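Local coordinates for protein putative ABC transporter subunit, substrate-binding component (Rhodopseudomonas palustris, PDB 4EVS) that binds 4-hydroxybenzoate and probably serves as the substrate-binding component of an ABC transporter for lignin-derived aromatic acids, at residues A[232-235]-A[241-244]; A[12-17]-A[24-29]. All coordinates share one frame; numbering follows the deposited sequence.

Interaction 1 (A[232-235]-A[241-244]); sequences DVVT and NIGD. With PHB (p-hydroxybenzoic acid), chain I.
Asp232 OD1 accepts a hydrogen bond from the phenol oxygen of p-hydroxybenzoic acid, with PHB O4 lying 2.6 Å from Asp232 OD1, and it is also hydrogen-bonded to Tyr253 OH. The angle at PHB O4 between its ring carbon C4 and Asp232 OD1 is about 107°, close to what a phenol donor prefers, and Asp232 OD1 also passes 3.2 Å from PHB C5. Asp232 CG stands anti to its own carbonyl carbon (chi1 -52°), which turns the carboxylate toward the ligand, while OD2 is hydrogen-bonded to Thr230 OG1; with partners on both oxygens the carboxylate has little freedom to turn. With an alanine at this site, the ligand hydroxyl and Tyr253 OH would probably lose their common acceptor, weakening the hold on the para position.

Past the pocket residue the contact is apolar. Val234 CG1 meets the end of the Ile242 side chain, its CD1, at 4.3 Å, and Ile242 CD1 also lies 4.4 Å from Val233 O; this is loose van der Waals packing without hydrogen bonds.

The turn at 232-235 follows strand 226-230 of the larger sheet, and helix 239-242 comes next. Ile242 also packs on Leu209, Val212 and Ile216 of helix 206-217, which Val233 touches too at Val212, while Val234 O is hydrogen-bonded to Asn354 ND2 on strand 351-363.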
ATOM      1  N   ASP A 232      -0.061  -7.127   0.496  1.00 15.08           N
ATOM      2  CA  ASP A 232      -0.214  -6.779   1.914  1.00 14.99           C
ATOM      3  C   ASP A 232       0.017  -7.951   2.856  1.00 15.24           C
ATOM      4  O   ASP A 232       0.474  -7.758   4.002  1.00 16.96           O
ATOM      5  CB  ASP A 232      -1.625  -6.204   2.133  1.00 16.02           C
ATOM      6  CG  ASP A 232      -1.917  -5.099   1.178  1.00 16.41           C
ATOM      7  OD1 ASP A 232      -1.486  -3.959   1.429  1.00 16.53           O
ATOM      8  OD2 ASP A 232      -2.505  -5.395   0.110  1.00 18.89           O
ATOM      9  N   VAL A 233      -0.293  -9.140   2.365  1.00 15.50           N
ATOM     10  CA  VAL A 233      -0.359 -10.324   3.193  1.00 15.62           C
ATOM     11  C   VAL A 233       1.032 -11.007   3.333  1.00 15.95           C
ATOM     12  O   VAL A 233       1.214 -11.862   4.207  1.00 16.02           O
ATOM     13  CB  VAL A 233      -1.468 -11.268   2.698  1.00 16.10           C
ATOM     14  CG1 VAL A 233      -1.573 -12.537   3.556  1.00 19.81           C
ATOM     15  CG2 VAL A 233      -2.808 -10.516   2.708  1.00 18.89           C
ATOM     16  N   VAL A 234       2.007 -10.600   2.508  1.00 15.71           N
ATOM     17  CA  VAL A 234       3.315 -11.279   2.438  1.00 16.62           C
ATOM     18  C   VAL A 234       4.441 -10.253   2.291  1.00 16.93           C
ATOM     19  O   VAL A 234       5.404 -10.437   1.543  1.00 17.75           O
ATOM     20  CB  VAL A 234       3.356 -12.309   1.278  1.00 16.54           C
ATOM     21  CG1 VAL A 234       2.519 -13.558   1.616  1.00 18.95           C
ATOM     22  CG2 VAL A 234       2.945 -11.684  -0.035  1.00 17.97           C
ATOM     23  N   THR A 235       4.344  -9.180   3.067  1.00 16.13           N
ATOM     24  CA  THR A 235       5.384  -8.158   3.009  1.00 16.13           C
ATOM     25  C   THR A 235       6.757  -8.769   3.379  1.00 16.07           C
ATOM     26  O   THR A 235       6.871  -9.681   4.222  1.00 16.60           O
ATOM     27  CB  THR A 235       5.071  -6.932   3.851  1.00 16.51           C
ATOM     28  OG1 THR A 235       4.967  -7.288   5.229  1.00 18.28           O
ATOM     29  CG2 THR A 235       3.847  -6.178   3.350  1.00 17.25           C
ATOM     30  N   ASN A 241       9.433 -14.814   9.041  1.00 17.29           N
ATOM     31  CA  ASN A 241       8.567 -15.181  10.143  1.00 17.81           C
ATOM     32  C   ASN A 241       7.501 -16.139   9.701  1.00 17.47           C
ATOM     33  O   ASN A 241       7.143 -17.081  10.407  1.00 19.37           O
ATOM     34  CB  ASN A 241       7.992 -13.905  10.774  1.00 16.65           C
ATOM     35  CG  ASN A 241       9.044 -13.053  11.378  1.00 18.17           C
ATOM     36  OD1 ASN A 241      10.002 -13.578  11.929  1.00 19.17           O
ATOM     37  ND2 ASN A 241       8.906 -11.719  11.236  1.00 19.06           N
ATOM     38  N   ILE A 242       6.997 -15.948   8.499  1.00 17.09           N
ATOM     39  CA  ILE A 242       6.199 -16.985   7.869  1.00 17.98           C
ATOM     40  C   ILE A 242       7.032 -18.243   7.713  1.00 17.82           C
ATOM     41  O   ILE A 242       6.534 -19.368   7.993  1.00 20.18           O
ATOM     42  CB  ILE A 242       5.652 -16.553   6.480  1.00 17.55           C
ATOM     43  CG1 ILE A 242       4.684 -15.393   6.628  1.00 20.18           C
ATOM     44  CG2 ILE A 242       5.000 -17.698   5.782  1.00 20.05           C
ATOM     45  CD1 ILE A 242       4.380 -14.664   5.306  1.00 24.36           C
ATOM     46  N   GLY A 243       8.258 -18.062   7.235  1.00 19.13           N
ATOM     47  CA  GLY A 243       9.232 -19.110   6.999  1.00 19.28           C
ATOM     48  C   GLY A 243       8.994 -19.900   5.726  1.00 18.35           C
ATOM     49  O   GLY A 243       8.099 -19.573   4.901  1.00 18.79           O
ATOM     50  N   ASP A 244       9.776 -20.962   5.564  1.00 19.70           N
ATOM     51  CA  ASP A 244       9.746 -21.701   4.322  1.00 19.54           C
ATOM     52  C   ASP A 244       8.409 -22.376   4.052  1.00 20.69           C
ATOM     53  O   ASP A 244       8.097 -22.639   2.905  1.00 21.88           O
ATOM     54  CB  ASP A 244      10.865 -22.738   4.239  1.00 20.07           C
ATOM     55  CG  ASP A 244      12.248 -22.130   4.158  1.00 24.23           C
ATOM     56  OD1 ASP A 244      12.423 -20.914   3.936  1.00 26.05           O
ATOM     57  OD2 ASP A 244      13.191 -22.924   4.335  1.00 30.20           O
TER
HETATM   58  C1' PHB I 408      -5.615   0.647   4.558  1.00 14.53           C
HETATM   59  O1' PHB I 408      -6.112   0.800   5.711  1.00 15.57           O
HETATM   60  O2' PHB I 408      -6.056   1.249   3.527  1.00 15.28           O
HETATM   61  C1  PHB I 408      -4.521  -0.357   4.404  1.00 13.68           C
HETATM   62  C2  PHB I 408      -3.700  -0.672   5.456  1.00 14.00           C
HETATM   63  C3  PHB I 408      -2.719  -1.636   5.300  1.00 16.33           C
HETATM   64  C4  PHB I 408      -2.485  -2.241   4.065  1.00 14.87           C
HETATM   65  C5  PHB I 408      -3.278  -1.872   2.981  1.00 14.34           C
HETATM   66  C6  PHB I 408      -4.292  -0.943   3.171  1.00 14.65           C
HETATM   67  O4  PHB I 408      -1.499  -3.174   3.948  1.00 16.82           O

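Interaction 2 (A[12-17]-A[24-29]); sequences GTMSGP and NFKMGI
Phe25 carries its ring toward Gly12 with CG anti to its own carbonyl carbon (chi1 -72°), while Lys26, one residue along, sends its chain out with CG anti to the backbone N (chi1 -177°) and bends only at chi3. Met14, a selenomethionine, is bent at both chi2 and chi3, and this folding brings its terminal methyl nearer the helix than its CB direction alone would. Phe25 presents its ring edge, not its face: Gly12 CA lies near the ring plane, 3.8 Å from Phe25 CE2 and 3.9 Å from Phe25 CD2. A CB at Gly12 would point toward the ring and clash with Phe25 CD2, so the close approach of strand end and helix depends on the bare CA.

Strand 5-12, the turn after it and helix 19-36 form the first half of a beta-alpha-beta crossover, which returns in strand 43-51, parallel and adjacent to strand 5-12, as in the periplasmic binding protein fold. At the more open side of the contact, Met14 CE touches Lys26 CE at 4.0 Å, the two side chains crossing at about a right angle. Both also reach Tyr49 of strand 43-51, Lys26 through a cation-pi interaction. The turn is held further by Asp51: its OD1 accepts a hydrogen bond from Met14 N, and its OD2 is hydrogen-bonded to Ser15 OG. On the helix, the regular bond from Ile29 N to Phe25 O measures 3.0 Å, and the Phe25 side chain also touches Leu102 and Thr284 of helix 283-302.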
ATOM      1  N   GLY A  12       2.383   8.638  10.109  1.00 15.02           N
ATOM      2  CA  GLY A  12       2.469   7.217   9.833  1.00 15.66           C
ATOM      3  C   GLY A  12       2.652   6.419  11.109  1.00 16.12           C
ATOM      4  O   GLY A  12       2.832   7.001  12.189  1.00 17.83           O
ATOM      5  N   THR A  13       2.627   5.099  10.994  1.00 16.34           N
ATOM      6  CA  THR A  13       2.745   4.248  12.152  1.00 17.17           C
ATOM      7  C   THR A  13       4.201   4.082  12.518  1.00 17.34           C
ATOM      8  O   THR A  13       4.893   3.166  12.045  1.00 18.04           O
ATOM      9  CB  THR A  13       2.041   2.916  11.867  1.00 17.45           C
ATOM     10  OG1 THR A  13       2.537   2.336  10.634  1.00 17.43           O
ATOM     11  CG2 THR A  13       0.502   3.088  11.763  1.00 18.11           C
HETATM   12  N   MSE A  14       4.679   4.990  13.393  1.00 17.91           N
HETATM   13  CA  MSE A  14       6.124   5.095  13.689  1.00 20.01           C
HETATM   14  C   MSE A  14       6.594   4.168  14.822  1.00 20.22           C
HETATM   15  O   MSE A  14       7.788   3.809  14.872  1.00 20.62           O
HETATM   16  CB  MSE A  14       6.529   6.558  13.985  1.00 20.30           C
HETATM   17  CG  MSE A  14       5.976   7.619  13.048  1.00 21.37           C
HETATM   18 SE   MSE A  14       6.455   7.298  11.190  0.66 21.51          SE
HETATM   19  CE  MSE A  14       8.360   7.424  11.366  1.00 20.68           C
ATOM     20  N   SER A  15       5.662   3.788  15.689  1.00 20.76           N
ATOM     21  CA  SER A  15       5.904   2.846  16.784  1.00 20.95           C
ATOM     22  C   SER A  15       4.697   1.930  16.857  1.00 21.20           C
ATOM     23  O   SER A  15       3.660   2.158  16.201  1.00 22.57           O
ATOM     24  CB  SER A  15       6.037   3.593  18.128  1.00 22.72           C
ATOM     25  OG  SER A  15       4.754   4.056  18.529  1.00 23.95           O
ATOM     26  N   GLY A  16       4.858   0.886  17.635  1.00 20.65           N
ATOM     27  CA  GLY A  16       3.810  -0.064  17.920  1.00 20.59           C
ATOM     28  C   GLY A  16       3.779  -1.186  16.896  1.00 20.29           C
ATOM     29  O   GLY A  16       4.762  -1.458  16.193  1.00 20.04           O
ATOM     30  N   PRO A  17       2.667  -1.916  16.870  1.00 20.88           N
ATOM     31  CA  PRO A  17       2.557  -3.110  16.092  1.00 19.94           C
ATOM     32  C   PRO A  17       2.866  -2.935  14.587  1.00 19.21           C
ATOM     33  O   PRO A  17       3.378  -3.869  13.945  1.00 19.73           O
ATOM     34  CB  PRO A  17       1.080  -3.480  16.270  1.00 21.97           C
ATOM     35  CG  PRO A  17       0.742  -2.934  17.581  1.00 23.46           C
ATOM     36  CD  PRO A  17       1.474  -1.692  17.716  1.00 20.68           C
ATOM     37  N   ASN A  24       9.223   2.803   7.460  1.00 15.25           N
ATOM     38  CA  ASN A  24       9.533   2.724   6.026  1.00 15.00           C
ATOM     39  C   ASN A  24       9.214   4.039   5.298  1.00 14.91           C
ATOM     40  O   ASN A  24       9.824   4.327   4.280  1.00 15.59           O
ATOM     41  CB  ASN A  24       8.821   1.550   5.375  1.00 14.95           C
ATOM     42  CG  ASN A  24       9.722   0.317   5.196  1.00 17.24           C
ATOM     43  OD1 ASN A  24      10.290   0.138   4.142  1.00 17.84           O
ATOM     44  ND2 ASN A  24       9.870  -0.514   6.252  1.00 18.71           N
ATOM     45  N   PHE A  25       8.211   4.791   5.750  1.00 15.93           N
ATOM     46  CA  PHE A  25       7.973   6.105   5.147  1.00 15.86           C
ATOM     47  C   PHE A  25       9.230   6.932   5.292  1.00 16.58           C
ATOM     48  O   PHE A  25       9.688   7.560   4.345  1.00 17.28           O
ATOM     49  CB  PHE A  25       6.819   6.856   5.831  1.00 16.72           C
ATOM     50  CG  PHE A  25       5.415   6.345   5.564  1.00 15.01           C
ATOM     51  CD1 PHE A  25       5.070   5.517   4.500  1.00 14.26           C
ATOM     52  CD2 PHE A  25       4.383   6.756   6.416  1.00 14.72           C
ATOM     53  CE1 PHE A  25       3.750   5.154   4.305  1.00 16.74           C
ATOM     54  CE2 PHE A  25       3.073   6.399   6.218  1.00 16.48           C
ATOM     55  CZ  PHE A  25       2.756   5.573   5.191  1.00 16.26           C
ATOM     56  N   LYS A  26       9.762   6.971   6.504  1.00 16.14           N
ATOM     57  CA  LYS A  26      10.982   7.709   6.770  1.00 17.38           C
ATOM     58  C   LYS A  26      12.148   7.166   5.934  1.00 17.86           C
ATOM     59  O   LYS A  26      12.931   7.928   5.398  1.00 17.60           O
ATOM     60  CB  LYS A  26      11.308   7.685   8.265  1.00 17.70           C
ATOM     61  CG  LYS A  26      12.526   8.495   8.632  1.00 21.14           C
ATOM     62  CD  LYS A  26      12.802   8.458  10.120  1.00 26.74           C
ATOM     63  CE  LYS A  26      11.873   9.311  10.893  1.00 31.97           C
ATOM     64  NZ  LYS A  26      12.345   9.494  12.341  1.00 37.91           N
HETATM   65  N   MSE A  27      12.255   5.852   5.831  1.00 17.12           N
HETATM   66  CA  MSE A  27      13.348   5.219   5.049  1.00 17.43           C
HETATM   67  C   MSE A  27      13.297   5.695   3.598  1.00 17.52           C
HETATM   68  O   MSE A  27      14.335   5.991   2.993  1.00 18.03           O
HETATM   69  CB  MSE A  27      13.266   3.687   5.126  1.00 18.31           C
HETATM   70  CG  MSE A  27      13.627   3.102   6.480  1.00 19.57           C
HETATM   71 SE   MSE A  27      13.109   1.314   6.751  0.60 28.07          SE
HETATM   72  CE  MSE A  27      13.173   0.568   5.028  1.00 32.31           C
ATOM     73  N   GLY A  28      12.081   5.723   3.029  1.00 16.67           N
ATOM     74  CA  GLY A  28      11.914   6.105   1.646  1.00 16.30           C
ATOM     75  C   GLY A  28      12.210   7.577   1.405  1.00 15.79           C
ATOM     76  O   GLY A  28      12.811   7.944   0.404  1.00 16.73           O
ATOM     77  N   ILE A  29      11.717   8.433   2.315  1.00 15.15           N
ATOM     78  CA  ILE A  29      12.027   9.858   2.264  1.00 16.10           C
ATOM     79  C   ILE A  29      13.532  10.064   2.417  1.00 18.09           C
ATOM     80  O   ILE A  29      14.148  10.831   1.655  1.00 18.39           O
ATOM     81  CB  ILE A  29      11.192  10.645   3.296  1.00 17.01           C
ATOM     82  CG1 ILE A  29       9.729  10.676   2.880  1.00 17.26           C
ATOM     83  CG2 ILE A  29      11.790  12.050   3.495  1.00 18.87           C
ATOM     84  CD1 ILE A  29       8.712  10.991   4.011  1.00 19.43           C
TER

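Interaction 2 comes first along the chain and is complete well before interaction 1 begins; their centres are 19 Å apart and their nearest atoms about 8 Å, without touching. They belong to different sheets: 12-17 follows strand 5-12 of the six-stranded sheet, and 232-235 follows strand 226-230 of the larger one, each turn leading from a strand into a helix. This is consistent with the two-lobed design of periplasmic binding proteins, with the ligand held between the lobes. Interaction 1 supplies a direct ligand contact, whereas interaction 2 stands back from the ligand, the Phe25 side chain being about 9 Å from the bound p-hydroxybenzoic acid.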